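Local coordinates for RagB/SusD family nutrient uptake outer membrane protein (Bacteroides thetaiotaomicron, PDB 7KV2) that probably binds beta-glucan at the outer-membrane surface of a gut bacterium, as a SusD-family surface glycan-binding protein taking part in nutrient uptake, at residues 402-407 / 454-459; 55-60 / 151-156; 300-305 / 319-324; 378-383 / 394-399. All blocks are in the same frame, centred on the assembly; numbering follows the deposited sequence.

Contact 1: residues 402-407 / 454-459; sequences IYRYSE and HLEFVG. With NA (sodium ion), chain G.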
# COMPACT_ATOMS: atom_id res chain seq x y z
N ILE A 402 3.97 3.74 -2.28
CA ILE A 402 2.93 4.12 -1.29
C ILE A 402 2.18 5.38 -1.78
O ILE A 402 0.96 5.28 -1.98
CB ILE A 402 3.57 4.32 0.11
CG1 ILE A 402 4.33 3.08 0.58
CG2 ILE A 402 2.51 4.75 1.11
CD1 ILE A 402 3.47 1.81 0.63
N TYR A 403 2.92 6.48 -2.04
CA TYR A 403 2.35 7.77 -2.50
C TYR A 403 3.02 8.20 -3.80
O TYR A 403 4.30 8.30 -3.88
CB TYR A 403 2.52 8.88 -1.47
CG TYR A 403 1.82 8.57 -0.19
CD1 TYR A 403 0.46 8.28 -0.17
CD2 TYR A 403 2.49 8.67 1.02
CE1 TYR A 403 -0.20 8.00 1.03
CE2 TYR A 403 1.83 8.42 2.21
CZ TYR A 403 0.48 8.12 2.22
OH TYR A 403 -0.12 7.81 3.42
N ARG A 404 2.17 8.41 -4.81
CA ARG A 404 2.60 8.89 -6.14
C ARG A 404 1.93 10.24 -6.38
O ARG A 404 0.82 10.46 -5.87
CB ARG A 404 2.22 7.92 -7.25
CG ARG A 404 2.82 6.54 -7.03
CD ARG A 404 2.77 5.63 -8.24
NE ARG A 404 1.47 5.07 -8.60
CZ ARG A 404 0.69 5.48 -9.60
NH1 ARG A 404 1.02 6.53 -10.35
NH2 ARG A 404 -0.43 4.83 -9.87
N TYR A 405 2.56 11.07 -7.18
CA TYR A 405 2.07 12.44 -7.44
C TYR A 405 0.69 12.41 -8.10
O TYR A 405 -0.05 13.35 -7.92
CB TYR A 405 3.06 13.16 -8.33
CG TYR A 405 2.78 14.62 -8.59
CD1 TYR A 405 2.93 15.57 -7.61
CD2 TYR A 405 2.47 15.05 -9.87
CE1 TYR A 405 2.77 16.93 -7.89
CE2 TYR A 405 2.29 16.39 -10.16
CZ TYR A 405 2.45 17.33 -9.18
OH TYR A 405 2.31 18.65 -9.52
N SER A 406 0.32 11.39 -8.88
CA SER A 406 -1.06 11.34 -9.43
C SER A 406 -2.09 11.32 -8.27
O SER A 406 -3.19 11.87 -8.43
CB SER A 406 -1.21 10.18 -10.36
OG SER A 406 -1.02 8.97 -9.67
N GLU A 407 -1.72 10.78 -7.11
CA GLU A 407 -2.60 10.80 -5.94
C GLU A 407 -2.69 12.21 -5.37
O GLU A 407 -3.81 12.60 -4.92
CB GLU A 407 -2.13 9.82 -4.87
CG GLU A 407 -3.22 9.61 -3.85
CD GLU A 407 -3.05 8.51 -2.83
OE1 GLU A 407 -1.98 7.86 -2.79
OE2 GLU A 407 -4.05 8.33 -2.03
N HIS A 454 -9.71 4.80 -9.44
CA HIS A 454 -9.98 3.37 -9.70
C HIS A 454 -9.07 2.90 -10.86
O HIS A 454 -8.49 1.83 -10.75
CB HIS A 454 -11.48 3.20 -10.00
CG HIS A 454 -11.90 1.78 -10.09
ND1 HIS A 454 -13.09 1.40 -10.66
CD2 HIS A 454 -11.29 0.65 -9.67
CE1 HIS A 454 -13.22 0.10 -10.57
NE2 HIS A 454 -12.11 -0.40 -9.99
N LEU A 455 -9.02 3.69 -11.93
CA LEU A 455 -8.21 3.38 -13.14
C LEU A 455 -6.71 3.47 -12.79
O LEU A 455 -5.94 2.67 -13.34
CB LEU A 455 -8.58 4.41 -14.22
CG LEU A 455 -10.00 4.32 -14.81
CD1 LEU A 455 -10.25 5.46 -15.78
CD2 LEU A 455 -10.21 3.01 -15.55
N GLU A 456 -6.34 4.39 -11.91
CA GLU A 456 -4.94 4.81 -11.63
C GLU A 456 -4.21 3.85 -10.68
O GLU A 456 -2.98 3.67 -10.84
CB GLU A 456 -4.97 6.23 -11.06
CG GLU A 456 -3.62 6.84 -10.84
CD GLU A 456 -2.74 7.11 -12.06
OE1 GLU A 456 -3.26 7.08 -13.20
OE2 GLU A 456 -1.51 7.33 -11.84
N PHE A 457 -4.89 3.27 -9.71
CA PHE A 457 -4.25 2.62 -8.53
C PHE A 457 -4.64 1.16 -8.34
O PHE A 457 -4.55 0.68 -7.24
CB PHE A 457 -4.60 3.41 -7.26
CG PHE A 457 -4.19 4.86 -7.27
CD1 PHE A 457 -2.85 5.20 -7.40
CD2 PHE A 457 -5.14 5.88 -7.20
CE1 PHE A 457 -2.47 6.53 -7.42
CE2 PHE A 457 -4.75 7.21 -7.22
CZ PHE A 457 -3.41 7.53 -7.34
N VAL A 458 -4.96 0.42 -9.37
CA VAL A 458 -5.27 -1.02 -9.20
C VAL A 458 -4.07 -1.67 -8.51
O VAL A 458 -2.94 -1.51 -8.96
CB VAL A 458 -5.57 -1.74 -10.52
CG1 VAL A 458 -5.61 -3.25 -10.34
CG2 VAL A 458 -6.85 -1.20 -11.20
N GLY A 459 -4.31 -2.42 -7.43
CA GLY A 459 -3.25 -3.23 -6.81
C GLY A 459 -2.33 -2.43 -5.91
O GLY A 459 -1.35 -2.98 -5.45
NA NA G . 4.82 19.75 -8.93
O HOH W 1 5.22 20.61 -10.97
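Glu456 OE2 is gripped from opposite faces of its carboxylate plane, by Arg404 NH1 at 3.0 Å in a salt bridge and by the hydroxyl of Ser406 OG at 2.8 Å. Arg404 NH2 adds a weak bond to the same oxygen. Glu456 CG, anti to the backbone nitrogen (chi1 -175°), lies over the centre of the Phe457 ring, and the bend at chi2 (65°) turns the carboxylate to Arg404 and Ser406. Phe457, the first residue to leave helical geometry, sets CE1 against one face of the Arg404 guanidinium, while its CZ lies 3.6 Å from Glu407 CB. A flat apolar ring suits this place, packing beside buried charges without competing for their bonds.

Further out, Arg404 also pairs with Glu272 and Glu460, and Glu456 with Arg338 and Arg435, so each charge has more than one partner of opposite sign. A glutamine in place of Glu456 would probably remove the salt bridge and leave the surrounding arginines short of a countercharge. Tyr405, turned away from this network, binds a sodium ion through OH at 2.8 Å, with the carbonyl oxygens of Ile248, Ser250 and Tyr253 and a water. The arrangement is a buried salt-bridge network at a strand-to-helix junction in the SusD fold, whose regular structure is chiefly helical.

Contact 2: residues 55-60 / 151-156; sequences DPLHWP and RVFYYN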
# COMPACT_ATOMS: atom_id res chain seq x y z
N ASP A 55 12.20 -0.36 10.00
CA ASP A 55 12.33 -1.73 9.45
C ASP A 55 10.96 -2.38 9.28
O ASP A 55 10.75 -3.08 8.29
CB ASP A 55 13.26 -2.61 10.30
CG ASP A 55 14.70 -2.46 9.89
OD1 ASP A 55 14.99 -2.56 8.68
OD2 ASP A 55 15.54 -2.24 10.79
N PRO A 56 10.01 -2.26 10.23
CA PRO A 56 8.72 -2.94 10.10
C PRO A 56 7.90 -2.50 8.86
O PRO A 56 7.03 -3.23 8.44
CB PRO A 56 8.04 -2.61 11.43
CG PRO A 56 9.21 -2.48 12.38
CD PRO A 56 10.19 -1.64 11.57
N LEU A 57 8.22 -1.34 8.27
CA LEU A 57 7.65 -0.96 6.95
C LEU A 57 7.78 -2.11 5.95
O LEU A 57 6.80 -2.32 5.17
CB LEU A 57 8.33 0.29 6.37
CG LEU A 57 8.04 1.60 7.09
CD1 LEU A 57 8.91 2.69 6.51
CD2 LEU A 57 6.56 1.98 7.05
N HIS A 58 8.92 -2.82 5.91
CA HIS A 58 9.20 -3.81 4.86
C HIS A 58 8.92 -5.22 5.36
O HIS A 58 9.32 -6.12 4.70
CB HIS A 58 10.60 -3.69 4.26
CG HIS A 58 11.74 -3.93 5.20
ND1 HIS A 58 12.22 -5.18 5.51
CD2 HIS A 58 12.49 -3.05 5.89
CE1 HIS A 58 13.22 -5.06 6.38
NE2 HIS A 58 13.42 -3.76 6.60
N TRP A 59 8.19 -5.41 6.46
CA TRP A 59 7.91 -6.76 7.01
C TRP A 59 6.65 -7.45 6.48
O TRP A 59 6.72 -8.66 6.31
CB TRP A 59 7.80 -6.65 8.55
CG TRP A 59 9.12 -6.42 9.22
CD1 TRP A 59 10.34 -6.23 8.64
CD2 TRP A 59 9.33 -6.32 10.65
NE1 TRP A 59 11.29 -6.02 9.61
CE2 TRP A 59 10.70 -6.06 10.85
CE3 TRP A 59 8.49 -6.42 11.76
CZ2 TRP A 59 11.26 -5.92 12.12
CZ3 TRP A 59 9.04 -6.30 13.02
CH2 TRP A 59 10.41 -6.06 13.19
N PRO A 60 5.46 -6.80 6.39
CA PRO A 60 4.19 -7.52 6.37
C PRO A 60 3.95 -8.47 5.21
O PRO A 60 3.22 -9.45 5.36
CB PRO A 60 3.08 -6.45 6.38
CG PRO A 60 3.75 -5.14 6.24
CD PRO A 60 5.24 -5.35 6.44
N ARG A 151 5.12 6.53 13.41
CA ARG A 151 4.17 5.94 14.37
C ARG A 151 2.75 6.08 13.84
O ARG A 151 2.01 5.13 13.96
CB ARG A 151 4.30 6.60 15.75
CG ARG A 151 3.49 5.90 16.82
CD ARG A 151 3.97 6.31 18.23
NE ARG A 151 3.69 7.71 18.47
CZ ARG A 151 4.29 8.47 19.40
NH1 ARG A 151 5.22 7.96 20.19
NH2 ARG A 151 3.97 9.73 19.52
N VAL A 152 2.39 7.22 13.26
CA VAL A 152 1.05 7.47 12.66
C VAL A 152 0.88 6.52 11.46
O VAL A 152 -0.23 5.98 11.30
CB VAL A 152 0.86 8.95 12.28
CG1 VAL A 152 -0.48 9.19 11.59
CG2 VAL A 152 0.97 9.86 13.51
N PHE A 153 1.95 6.32 10.70
CA PHE A 153 1.95 5.42 9.49
C PHE A 153 1.60 3.98 9.96
O PHE A 153 0.69 3.33 9.41
CB PHE A 153 3.27 5.53 8.72
CG PHE A 153 3.23 4.86 7.36
CD1 PHE A 153 3.36 3.49 7.22
CD2 PHE A 153 2.86 5.59 6.23
CE1 PHE A 153 3.26 2.88 5.98
CE2 PHE A 153 2.73 4.98 5.00
CZ PHE A 153 2.94 3.62 4.88
N TYR A 154 2.19 3.52 11.05
CA TYR A 154 1.92 2.15 11.55
C TYR A 154 0.51 2.08 12.17
O TYR A 154 -0.18 1.04 11.98
CB TYR A 154 3.02 1.75 12.53
CG TYR A 154 4.41 1.61 11.96
CD1 TYR A 154 4.67 0.68 10.95
CD2 TYR A 154 5.48 2.28 12.51
CE1 TYR A 154 5.95 0.47 10.49
CE2 TYR A 154 6.77 2.11 12.02
CZ TYR A 154 7.01 1.20 11.00
OH TYR A 154 8.27 0.96 10.53
N TYR A 155 0.08 3.12 12.92
CA TYR A 155 -1.29 3.16 13.50
C TYR A 155 -2.34 3.20 12.38
O TYR A 155 -3.38 2.61 12.54
CB TYR A 155 -1.49 4.35 14.44
CG TYR A 155 -1.06 4.03 15.85
CD1 TYR A 155 -1.68 3.00 16.52
CD2 TYR A 155 -0.08 4.74 16.51
CE1 TYR A 155 -1.31 2.64 17.81
CE2 TYR A 155 0.28 4.41 17.81
CZ TYR A 155 -0.32 3.35 18.45
OH TYR A 155 0.02 2.98 19.74
N ASN A 156 -2.02 3.81 11.24
CA ASN A 156 -2.92 3.89 10.09
C ASN A 156 -3.19 2.47 9.58
O ASN A 156 -4.33 2.18 9.18
CB ASN A 156 -2.33 4.82 9.02
CG ASN A 156 -3.28 4.99 7.88
OD1 ASN A 156 -4.45 5.35 8.08
ND2 ASN A 156 -2.78 4.71 6.66
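Tyr154 meets the loop 55-60 through its phenolic end, and the polar part of the contact is slight. Leu57 N approaches OH of Tyr154 near the plane of the ring, in a weak hydrogen bond of 3.2 Å with an angle of only 126° at the hydrogen. The stronger partner of that hydroxyl is the carbonyl oxygen of Ala53, just before the loop, so a tyrosine suits a place where an aromatic wall must end in a polar group facing backbone.

Most of the rest is van der Waals packing. Pro56 CB lies 3.8 Å from Tyr154 CE1, and Leu57 CD2 sits 3.5 Å from Phe153 CD1 and 3.8 Å from Tyr154 CE1, so one methyl bridges two consecutive aromatic residues of the helix. Phe153 holds CG anti to its own nitrogen (chi1 -169°), whereas Tyr154 has CG anti to the carbonyl carbon (chi1 -65°); these different first torsions bring two neighbouring rings to the same loop. A phenylalanine in place of Tyr154 would probably keep much of the apolar contact but leave the Ala53 carbonyl without this partner.

Within the loop, His58 NE2 donates to the anti lone pair of Asp55 OD1 at 2.9 Å. The whole is a short 3-10 turn packed against helix 137-162 in the helical, tetratricopeptide-like part of a SusD fold.

Contact 3: residues 300-305 / 319-324; sequences PTLISP and WGFCPV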
# COMPACT_ATOMS: atom_id res chain seq x y z
N PRO A 300 6.06 -10.28 -5.63
CA PRO A 300 6.03 -10.85 -6.98
C PRO A 300 5.86 -12.37 -6.98
O PRO A 300 5.21 -12.87 -7.85
CB PRO A 300 7.34 -10.37 -7.61
CG PRO A 300 7.65 -9.11 -6.85
CD PRO A 300 7.25 -9.45 -5.43
N THR A 301 6.43 -13.08 -6.02
CA THR A 301 6.26 -14.55 -5.93
C THR A 301 4.77 -14.83 -5.69
O THR A 301 4.20 -15.75 -6.30
CB THR A 301 7.15 -15.18 -4.84
OG1 THR A 301 8.53 -15.02 -5.21
CG2 THR A 301 6.82 -16.65 -4.67
N LEU A 302 4.13 -14.07 -4.80
CA LEU A 302 2.70 -14.33 -4.42
C LEU A 302 1.78 -14.26 -5.65
O LEU A 302 0.97 -15.20 -5.81
CB LEU A 302 2.25 -13.32 -3.38
CG LEU A 302 2.90 -13.51 -2.01
CD1 LEU A 302 2.62 -12.35 -1.08
CD2 LEU A 302 2.42 -14.80 -1.38
N ILE A 303 1.99 -13.31 -6.57
CA ILE A 303 0.93 -12.91 -7.55
C ILE A 303 1.33 -13.20 -9.00
O ILE A 303 0.56 -12.85 -9.89
CB ILE A 303 0.60 -11.43 -7.33
CG1 ILE A 303 1.80 -10.56 -7.75
CG2 ILE A 303 0.15 -11.17 -5.89
CD1 ILE A 303 1.52 -9.09 -7.84
N SER A 304 2.43 -13.90 -9.24
CA SER A 304 2.84 -14.31 -10.61
C SER A 304 2.33 -15.71 -10.92
O SER A 304 1.95 -16.46 -10.01
CB SER A 304 4.31 -14.14 -10.71
OG SER A 304 4.61 -12.75 -10.53
N PRO A 305 2.23 -16.07 -12.20
CA PRO A 305 1.53 -17.28 -12.62
C PRO A 305 2.28 -18.52 -12.12
O PRO A 305 3.49 -18.60 -12.13
CB PRO A 305 1.50 -17.28 -14.14
CG PRO A 305 2.03 -15.93 -14.54
CD PRO A 305 2.74 -15.31 -13.35
N TRP A 319 2.99 -17.95 -7.31
CA TRP A 319 2.03 -18.89 -6.68
C TRP A 319 0.58 -18.70 -7.13
O TRP A 319 -0.29 -19.39 -6.58
CB TRP A 319 2.18 -18.76 -5.17
CG TRP A 319 3.51 -19.19 -4.65
CD1 TRP A 319 4.43 -20.00 -5.24
CD2 TRP A 319 4.02 -18.89 -3.35
NE1 TRP A 319 5.49 -20.18 -4.39
CE2 TRP A 319 5.27 -19.52 -3.23
CE3 TRP A 319 3.54 -18.13 -2.29
CZ2 TRP A 319 6.06 -19.39 -2.10
CZ3 TRP A 319 4.32 -17.99 -1.16
CH2 TRP A 319 5.57 -18.62 -1.07
N GLY A 320 0.29 -17.79 -8.07
CA GLY A 320 -1.03 -17.57 -8.69
C GLY A 320 -2.07 -16.95 -7.74
O GLY A 320 -3.29 -17.18 -7.92
N PHE A 321 -1.64 -16.17 -6.77
CA PHE A 321 -2.56 -15.30 -6.01
C PHE A 321 -2.86 -14.04 -6.80
O PHE A 321 -2.06 -13.59 -7.67
CB PHE A 321 -2.07 -15.01 -4.61
CG PHE A 321 -2.02 -16.24 -3.72
CD1 PHE A 321 -3.15 -16.68 -3.04
CD2 PHE A 321 -0.83 -16.90 -3.49
CE1 PHE A 321 -3.09 -17.80 -2.21
CE2 PHE A 321 -0.75 -18.02 -2.68
CZ PHE A 321 -1.88 -18.45 -2.01
N CYS A 322 -4.00 -13.43 -6.41
CA CYS A 322 -4.51 -12.16 -6.93
C CYS A 322 -4.42 -12.05 -8.45
O CYS A 322 -3.91 -11.03 -8.92
CB CYS A 322 -3.79 -11.01 -6.26
SG CYS A 322 -4.14 -10.95 -4.48
N PRO A 323 -5.00 -12.98 -9.24
CA PRO A 323 -5.24 -12.75 -10.67
C PRO A 323 -6.03 -11.45 -10.83
O PRO A 323 -6.75 -11.03 -9.90
CB PRO A 323 -6.22 -13.84 -11.14
CG PRO A 323 -6.23 -14.85 -10.06
CD PRO A 323 -5.60 -14.24 -8.82
N VAL A 324 -5.78 -10.74 -11.93
CA VAL A 324 -6.54 -9.52 -12.25
C VAL A 324 -7.86 -9.94 -12.93
O VAL A 324 -7.84 -10.80 -13.82
CB VAL A 324 -5.73 -8.57 -13.14
CG1 VAL A 324 -6.61 -7.42 -13.59
CG2 VAL A 324 -4.45 -8.12 -12.44
O HOH W 2 -1.48 -11.06 -10.26
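Thr301 sets its CG2 methyl over one face of the Trp319 indole, 3.7 Å from the centroid of the five-membered ring and 17° off its normal, a CH-pi contact. With CG2 anti to the backbone nitrogen, the methyl is turned to the indole while OG1 points elsewhere, to Glu393 O and Trp396 NE1. Threonine suits this place because its two branches serve an aromatic face and a polar pair at once. Leu302 comes in beside it: its backbone-to-side-chain bond points away from the loop, yet CD2 reaches Trp319 CE3 at 3.6 Å, approaching the ring obliquely. The broad indole of Trp319 has room for both the threonine methyl and this leucine branch. The Phe321 ring is turned so that Leu302 O lies at its edge, near the ring plane.

Backbone bonds hold the two segments together beside these side chains. Trp319 N donates to Thr301 O at 2.7 Å, Phe321 N to Leu302 O at 2.9 Å and Gly320 N to Ser304 O at 2.9 Å, a run of three successive amides. Gly320 has a positive phi (70°), a shape that glycine adopts readily. Beyond it, Ile303 CA makes a CA-H...O contact with Phe321 O at 3.1 Å, and one water donates to both Ile303 O and Cys322 O.

The Trp319 ring also meets Tyr67 edge-to-face, and Phe321 meets Trp94. Ile303 and Cys322 both lean on Leu72, while Ile303 touches strand 373-375 and Pro305 rests on both sheet strands, so helix 299-303 and the loop pack against helix 70-75 and the sheet of strands 343-345 and 373-375.

Contact 4: residues 378-383 / 394-399; sequences YAAITG and LNWNNN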
# COMPACT_ATOMS: atom_id res chain seq x y z
N TYR A 378 3.55 -5.43 -10.20
CA TYR A 378 4.37 -6.14 -9.20
C TYR A 378 4.65 -7.57 -9.64
O TYR A 378 4.99 -8.43 -8.81
CB TYR A 378 3.73 -6.03 -7.81
CG TYR A 378 3.75 -4.61 -7.28
CD1 TYR A 378 4.96 -3.94 -7.11
CD2 TYR A 378 2.58 -3.92 -7.01
CE1 TYR A 378 4.99 -2.63 -6.66
CE2 TYR A 378 2.60 -2.63 -6.53
CZ TYR A 378 3.81 -1.98 -6.35
OH TYR A 378 3.85 -0.70 -5.86
N ALA A 379 4.52 -7.84 -10.94
CA ALA A 379 4.83 -9.16 -11.52
C ALA A 379 6.33 -9.45 -11.36
O ALA A 379 7.16 -8.52 -11.28
CB ALA A 379 4.44 -9.18 -12.96
N ALA A 380 6.64 -10.73 -11.25
CA ALA A 380 8.02 -11.26 -11.24
C ALA A 380 8.61 -11.08 -12.64
O ALA A 380 8.13 -11.70 -13.64
CB ALA A 380 8.03 -12.70 -10.80
N ILE A 381 9.61 -10.21 -12.73
CA ILE A 381 10.25 -9.89 -14.04
C ILE A 381 11.63 -10.53 -14.03
O ILE A 381 12.37 -10.34 -13.07
CB ILE A 381 10.34 -8.38 -14.28
CG1 ILE A 381 8.96 -7.74 -14.21
CG2 ILE A 381 11.08 -8.07 -15.59
CD1 ILE A 381 7.97 -8.30 -15.21
N THR A 382 11.92 -11.35 -15.04
CA THR A 382 13.24 -12.04 -15.14
C THR A 382 14.38 -11.04 -14.88
O THR A 382 14.43 -10.00 -15.56
CB THR A 382 13.38 -12.70 -16.51
OG1 THR A 382 12.19 -13.43 -16.78
CG2 THR A 382 14.61 -13.58 -16.60
N GLY A 383 15.27 -11.34 -13.93
CA GLY A 383 16.39 -10.46 -13.58
C GLY A 383 16.16 -9.66 -12.31
O GLY A 383 17.17 -9.23 -11.73
N LEU A 394 11.84 -14.80 -2.01
CA LEU A 394 11.58 -13.73 -1.02
C LEU A 394 12.44 -12.50 -1.32
O LEU A 394 12.38 -11.54 -0.49
CB LEU A 394 11.90 -14.28 0.38
CG LEU A 394 11.07 -15.49 0.82
CD1 LEU A 394 11.51 -16.04 2.17
CD2 LEU A 394 9.58 -15.18 0.86
N ASN A 395 13.20 -12.48 -2.40
CA ASN A 395 14.19 -11.39 -2.57
C ASN A 395 14.00 -10.63 -3.87
O ASN A 395 15.02 -10.34 -4.51
CB ASN A 395 15.64 -11.85 -2.41
CG ASN A 395 15.94 -12.06 -0.96
OD1 ASN A 395 15.90 -11.10 -0.17
ND2 ASN A 395 16.12 -13.32 -0.59
N TRP A 396 12.76 -10.30 -4.24
CA TRP A 396 12.53 -9.41 -5.41
C TRP A 396 12.89 -7.96 -5.02
O TRP A 396 12.70 -7.59 -3.89
CB TRP A 396 11.07 -9.51 -5.85
CG TRP A 396 10.76 -10.87 -6.36
CD1 TRP A 396 10.15 -11.89 -5.68
CD2 TRP A 396 11.11 -11.38 -7.66
NE1 TRP A 396 10.08 -12.98 -6.49
CE2 TRP A 396 10.68 -12.71 -7.69
CE3 TRP A 396 11.71 -10.82 -8.80
CZ2 TRP A 396 10.85 -13.51 -8.82
CZ3 TRP A 396 11.87 -11.62 -9.91
CH2 TRP A 396 11.46 -12.94 -9.92
N ASN A 397 13.41 -7.18 -5.97
CA ASN A 397 13.90 -5.81 -5.75
C ASN A 397 12.73 -4.79 -5.88
O ASN A 397 12.98 -3.61 -5.60
CB ASN A 397 15.04 -5.48 -6.73
CG ASN A 397 14.63 -5.39 -8.18
OD1 ASN A 397 13.44 -5.24 -8.51
ND2 ASN A 397 15.60 -5.49 -9.10
N ASN A 398 11.50 -5.20 -6.18
CA ASN A 398 10.40 -4.22 -6.43
C ASN A 398 10.07 -3.40 -5.18
O ASN A 398 9.41 -3.93 -4.23
CB ASN A 398 9.11 -4.89 -6.91
CG ASN A 398 9.31 -5.78 -8.10
OD1 ASN A 398 10.03 -6.79 -8.02
ND2 ASN A 398 8.69 -5.39 -9.21
N ASN A 399 10.40 -2.12 -5.15
CA ASN A 399 9.87 -1.27 -4.06
C ASN A 399 8.33 -1.24 -4.07
O ASN A 399 7.69 -1.33 -5.13
CB ASN A 399 10.38 0.17 -4.19
CG ASN A 399 11.84 0.35 -3.88
OD1 ASN A 399 12.58 -0.61 -3.62
ND2 ASN A 399 12.26 1.62 -3.93
O HOH W 3 9.81 -8.04 -10.48
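Trp396 carries its indole toward the 378-383 loop with CG anti to the carbonyl carbon (chi1 -65°) and the indole plane turned roughly perpendicular to the plane of CA, CB and CG (chi2 99°), which presents one face to Ala380. Tyr378 has a similar first torsion (chi1 -68°), and its ring extends toward Asn398 and Asn399.

The methyl Ala380 CB stands over the six-membered ring of Trp396, 3.9 Å from its centroid and offset toward the rim, a CH-pi contact in which CB comes 3.5 Å from CZ2. Alanine suits the spot, since its single methyl lets the backbone come close to the indole. At the edge of the same ring, near its plane, Ile381 O lies 3.4 Å from Trp396 CZ3. Tyr378 is likewise met at its edge: CE1 is 3.4 Å from Asn399 O, and Asn398 CB lies near the ring plane. Its hydroxyl is bonded to the amide of Arg401, and Trp396 NE1 has its partner in Thr301.

No direct hydrogen bond crosses between the two segments. A water takes that role instead, donating to Ala379 O at 2.8 Å and to Asn398 OD1 at 2.8 Å while accepting from Ile381 N at 3.1 Å. Asparagine suits this place because its side-chain amide supplies OD1 as an acceptor for that water. Asn399 is held outside the pair, by Tyr279 and Glu276. Two irregular segments of one long loop, joined by a bridging water and a CH-pi contact between alanine and tryptophan, are here packed against helix 299-303 in the SusD-family region that leads into strand 400-404.

In the fold
From the N terminus, contact 2 comes first, bringing the turn after helix 43-53 back to helix 137-162 across 90 residues. Contact 3 then closes a short loop of 13 residues between helix 299-303 and the segment before helix 326-331, and contact 4 another of 10 residues within the long loop ahead of strand 400-404. Contact 1 follows, joining that strand and the next helix to the end of helix 446-456. All four are in series, with none nested or crossed. Contacts 3 and 4 are neighbours, with centres about 12 Å apart, probably joined by two hydrogen bonds. Contact 1 touches contact 2 through Ile402 and Phe153, linking the two family regions, and contact 4 through Gly459 and Tyr378.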